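N(G),N(G)-dimethylarginine dimethylaminohydrolase (Pseudomonas aeruginosa, PDB 1H70) hydrolyses the nitric oxide synthase inhibitors asymmetric dimethylarginine and monomethylarginine to citrulline, releasing dimethylamine or methylamine. Local coordinates at residues Y39-V48 with I207-M215. The protein carries 1 engineered substitution. Numbering follows the deposited sequence.
Sequences YIRALQTCDV and IWVNERVIM
I214 pushes its CD1 methyl into a hollow lined by A42, L43 and C46, where a beta hairpin, 207-215, of the alpha/beta propeller (pentein) fold packs against the C-terminal end of helix 29-43 and the turn after it. The hairpin, which strand 232-236 extends to a three-stranded sheet, closes through a type I' turn from V209 to R212, and its strand 212-215 runs almost antiparallel to helix 39-43 (174°). Within the hollow, CD1 of I214 lies 3.6 Å from L43 CD2 and also meets A42 CB and C46 SG; the chain is extended at chi2 (171°), which carries CD1 out to the helix. Next door on the hairpin, V209 is the second bump: its CG1 touches both C46 CB, at 3.7 Å, and V48 CG1, while CG2 faces L43 CD2. At the end away from the turn, I207 CD1 sits beside Y39 CE1 and OH. That hydroxyl is hydrogen-bonded to S252 OG; the Y39 side chain lies about 7 Å from that of S250, the engineered residue at the position of the presumed nucleophile.

At the turn end the packing becomes polar. N210 ND2 donates to C46 O almost head-on to the carbonyl, while its OD1 takes F3 N. R212, bent at chi2 (-85°), runs past C46, with SG 3.3 Å from R212 CG, and lays one guanidinium face over C46 CA. NE and NH1 both make weak bonds to T45 O, and NH2 turns back to N210 O within its own hairpin at 2.9 Å. The salt bridge completes the grip: R212 NH1 meets D47 OD2 at 2.9 Å from above the carboxylate, whose plane stands nearly perpendicular to the guanidinium.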
loop_
_atom_site.group_PDB
_atom_site.type_symbol
_atom_site.label_atom_id
_atom_site.label_comp_id
_atom_site.label_asym_id
_atom_site.label_seq_id
_atom_site.Cartn_x
_atom_site.Cartn_y
_atom_site.Cartn_z
ATOM N N TYR A 39 -2.466 0.345 -14.903
ATOM C CA TYR A 39 -2.679 -0.275 -13.598
ATOM C C TYR A 39 -4.167 -0.593 -13.435
ATOM O O TYR A 39 -4.530 -1.667 -12.981
ATOM C CB TYR A 39 -2.190 0.686 -12.518
ATOM C CG TYR A 39 -2.384 0.358 -11.058
ATOM C CD1 TYR A 39 -1.687 -0.691 -10.455
ATOM C CD2 TYR A 39 -3.218 1.136 -10.254
ATOM C CE1 TYR A 39 -1.828 -0.945 -9.089
ATOM C CE2 TYR A 39 -3.361 0.882 -8.890
ATOM C CZ TYR A 39 -2.671 -0.177 -8.323
ATOM O OH TYR A 39 -2.791 -0.462 -6.965
ATOM N N ILE A 40 -5.027 0.344 -13.799
ATOM C CA ILE A 40 -6.483 0.084 -13.720
ATOM C C ILE A 40 -6.916 -1.055 -14.648
ATOM O O ILE A 40 -7.735 -1.908 -14.267
ATOM C CB ILE A 40 -7.270 1.387 -14.016
ATOM C CG1 ILE A 40 -6.968 2.438 -12.947
ATOM C CG2 ILE A 40 -8.786 1.135 -14.057
ATOM C CD1 ILE A 40 -7.341 2.023 -11.513
ATOM N N ARG A 41 -6.351 -1.098 -15.859
ATOM C CA ARG A 41 -6.703 -2.143 -16.814
ATOM C C ARG A 41 -6.280 -3.502 -16.312
ATOM O O ARG A 41 -6.940 -4.483 -16.596
ATOM C CB ARG A 41 -6.115 -1.872 -18.208
ATOM C CG ARG A 41 -6.568 -0.550 -18.798
ATOM C CD ARG A 41 -6.158 -0.414 -20.267
ATOM N NE ARG A 41 -6.963 -1.310 -21.096
ATOM C CZ ARG A 41 -6.879 -1.359 -22.425
ATOM N NH1 ARG A 41 -6.013 -0.563 -23.037
ATOM N NH2 ARG A 41 -7.635 -2.199 -23.145
ATOM N N ALA A 42 -5.156 -3.568 -15.593
ATOM C CA ALA A 42 -4.718 -4.819 -14.976
ATOM C C ALA A 42 -5.735 -5.198 -13.892
ATOM O O ALA A 42 -6.159 -6.361 -13.781
ATOM C CB ALA A 42 -3.345 -4.626 -14.350
ATOM N N LEU A 43 -6.135 -4.229 -13.068
ATOM C CA LEU A 43 -7.097 -4.480 -12.002
ATOM C C LEU A 43 -8.464 -4.883 -12.535
ATOM O O LEU A 43 -9.217 -5.604 -11.859
ATOM C CB LEU A 43 -7.213 -3.283 -11.041
ATOM C CG LEU A 43 -6.015 -3.095 -10.099
ATOM C CD1 LEU A 43 -5.936 -1.671 -9.570
ATOM C CD2 LEU A 43 -6.058 -4.114 -8.946
ATOM N N GLN A 44 -8.801 -4.469 -13.752
ATOM C CA GLN A 44 -10.063 -4.865 -14.365
ATOM C C GLN A 44 -10.117 -6.362 -14.700
ATOM O O GLN A 44 -11.205 -6.884 -14.989
ATOM C CB GLN A 44 -10.285 -4.078 -15.665
ATOM C CG GLN A 44 -10.773 -2.644 -15.507
ATOM C CD GLN A 44 -10.882 -1.922 -16.855
ATOM O OE1 GLN A 44 -11.925 -2.006 -17.540
ATOM N NE2 GLN A 44 -9.875 -1.196 -17.215
ATOM N N THR A 45 -8.968 -7.039 -14.659
ATOM C CA THR A 45 -8.911 -8.483 -14.928
ATOM C C THR A 45 -8.872 -9.322 -13.670
ATOM O O THR A 45 -8.749 -10.552 -13.746
ATOM C CB THR A 45 -7.689 -8.873 -15.789
ATOM O OG1 THR A 45 -6.465 -8.783 -15.041
ATOM C CG2 THR A 45 -7.526 -7.915 -16.972
ATOM N N CYS A 46 -9.019 -8.693 -12.511
ATOM C CA CYS A 46 -8.894 -9.418 -11.246
ATOM C C CYS A 46 -10.206 -9.728 -10.520
ATOM O O CYS A 46 -10.198 -9.965 -9.344
ATOM C CB CYS A 46 -7.944 -8.664 -10.300
ATOM S SG CYS A 46 -6.268 -8.457 -10.952
ATOM N N ASP A 47 -11.335 -9.705 -11.211
ATOM C CA ASP A 47 -12.620 -10.037 -10.607
ATOM C C ASP A 47 -12.988 -9.185 -9.392
ATOM O O ASP A 47 -13.525 -9.672 -8.399
ATOM C CB ASP A 47 -12.690 -11.533 -10.316
ATOM C CG ASP A 47 -12.562 -12.317 -11.596
ATOM O OD1 ASP A 47 -12.801 -11.721 -12.681
ATOM O OD2 ASP A 47 -12.173 -13.486 -11.580
ATOM N N VAL A 48 -12.754 -7.881 -9.513
ATOM C CA VAL A 48 -13.138 -6.951 -8.452
ATOM C C VAL A 48 -13.870 -5.785 -9.103
ATOM O O VAL A 48 -13.722 -5.588 -10.321
ATOM C CB VAL A 48 -11.895 -6.367 -7.746
ATOM C CG1 VAL A 48 -11.188 -7.426 -6.919
ATOM C CG2 VAL A 48 -10.886 -5.785 -8.772
ATOM N N ILE A 207 1.285 -6.544 -5.234
ATOM C CA ILE A 207 -0.022 -6.835 -4.626
ATOM C C ILE A 207 -0.691 -8.108 -5.102
ATOM O O ILE A 207 -0.826 -8.370 -6.286
ATOM C CB ILE A 207 -1.041 -5.680 -4.818
ATOM C CG1 ILE A 207 -1.155 -5.285 -6.292
ATOM C CG2 ILE A 207 -0.673 -4.495 -3.928
ATOM C CD1 ILE A 207 -2.195 -4.156 -6.536
ATOM N N TRP A 208 -1.131 -8.907 -4.133
ATOM C CA TRP A 208 -1.914 -10.086 -4.418
ATOM C C TRP A 208 -3.346 -9.570 -4.533
ATOM O O TRP A 208 -3.791 -8.782 -3.686
ATOM C CB TRP A 208 -1.839 -11.086 -3.263
ATOM C CG TRP A 208 -2.740 -12.283 -3.406
ATOM C CD1 TRP A 208 -2.388 -13.483 -3.977
ATOM C CD2 TRP A 208 -4.094 -12.402 -3.001
ATOM N NE1 TRP A 208 -3.462 -14.341 -3.945
ATOM C CE2 TRP A 208 -4.520 -13.709 -3.327
ATOM C CE3 TRP A 208 -5.002 -11.541 -2.369
ATOM C CZ2 TRP A 208 -5.819 -14.162 -3.076
ATOM C CZ3 TRP A 208 -6.292 -11.997 -2.096
ATOM C CH2 TRP A 208 -6.689 -13.300 -2.437
ATOM N N VAL A 209 -4.055 -9.987 -5.578
ATOM C CA VAL A 209 -5.477 -9.670 -5.731
ATOM C C VAL A 209 -6.139 -10.910 -6.351
ATOM O O VAL A 209 -6.019 -11.166 -7.556
ATOM C CB VAL A 209 -5.762 -8.469 -6.703
ATOM C CG1 VAL A 209 -7.260 -8.127 -6.674
ATOM C CG2 VAL A 209 -4.954 -7.204 -6.368
ATOM N N ASN A 210 -6.810 -11.714 -5.545
ATOM C CA ASN A 210 -7.549 -12.851 -6.075
ATOM C C ASN A 210 -6.751 -13.840 -6.949
ATOM O O ASN A 210 -7.193 -14.296 -8.018
ATOM C CB ASN A 210 -8.786 -12.320 -6.819
ATOM C CG ASN A 210 -9.766 -11.619 -5.869
ATOM O OD1 ASN A 210 -9.624 -11.706 -4.646
ATOM N ND2 ASN A 210 -10.772 -10.930 -6.424
ATOM N N GLU A 211 -5.577 -14.178 -6.469
ATOM C CA GLU A 211 -4.661 -15.130 -7.117
ATOM C C GLU A 211 -3.856 -14.562 -8.282
ATOM O O GLU A 211 -3.045 -15.268 -8.879
ATOM C CB GLU A 211 -5.301 -16.482 -7.432
ATOM C CG GLU A 211 -5.920 -17.243 -6.256
ATOM C CD GLU A 211 -5.105 -17.392 -4.965
ATOM O OE1 GLU A 211 -3.875 -17.177 -4.913
ATOM O OE2 GLU A 211 -5.773 -17.735 -3.947
ATOM N N ARG A 212 -4.074 -13.287 -8.609
ATOM C CA ARG A 212 -3.258 -12.558 -9.569
ATOM C C ARG A 212 -2.246 -11.810 -8.703
ATOM O O ARG A 212 -2.553 -11.516 -7.529
ATOM C CB ARG A 212 -4.037 -11.488 -10.346
ATOM C CG ARG A 212 -5.569 -11.682 -10.409
ATOM C CD ARG A 212 -5.980 -12.567 -11.487
ATOM N NE ARG A 212 -7.344 -12.676 -12.006
ATOM C CZ ARG A 212 -8.499 -13.212 -11.612
ATOM N NH1 ARG A 212 -9.486 -13.161 -12.504
ATOM N NH2 ARG A 212 -8.759 -13.721 -10.393
ATOM N N VAL A 213 -1.068 -11.518 -9.221
ATOM C CA VAL A 213 -0.126 -10.704 -8.452
ATOM C C VAL A 213 0.309 -9.606 -9.410
ATOM O O VAL A 213 0.854 -9.880 -10.494
ATOM C CB VAL A 213 1.075 -11.441 -7.850
ATOM C CG1 VAL A 213 2.102 -10.411 -7.371
ATOM C CG2 VAL A 213 0.682 -12.291 -6.651
ATOM N N ILE A 214 0.022 -8.363 -9.039
ATOM C CA ILE A 214 0.375 -7.219 -9.881
ATOM C C ILE A 214 1.714 -6.678 -9.397
ATOM O O ILE A 214 1.880 -6.428 -8.191
ATOM C CB ILE A 214 -0.724 -6.146 -9.859
ATOM C CG1 ILE A 214 -1.997 -6.699 -10.539
ATOM C CG2 ILE A 214 -0.256 -4.893 -10.596
ATOM C CD1 ILE A 214 -3.233 -5.819 -10.390
ATOM N N MET A 215 2.685 -6.536 -10.292
ATOM C CA MET A 215 4.016 -6.107 -9.865
ATOM C C MET A 215 4.568 -5.116 -10.884
ATOM O O MET A 215 4.073 -5.069 -12.027
ATOM C CB MET A 215 4.960 -7.332 -9.792
ATOM C CG MET A 215 5.282 -7.853 -11.184
ATOM S SD MET A 215 6.476 -9.243 -11.205
ATOM C CE MET A 215 7.861 -8.442 -10.485
#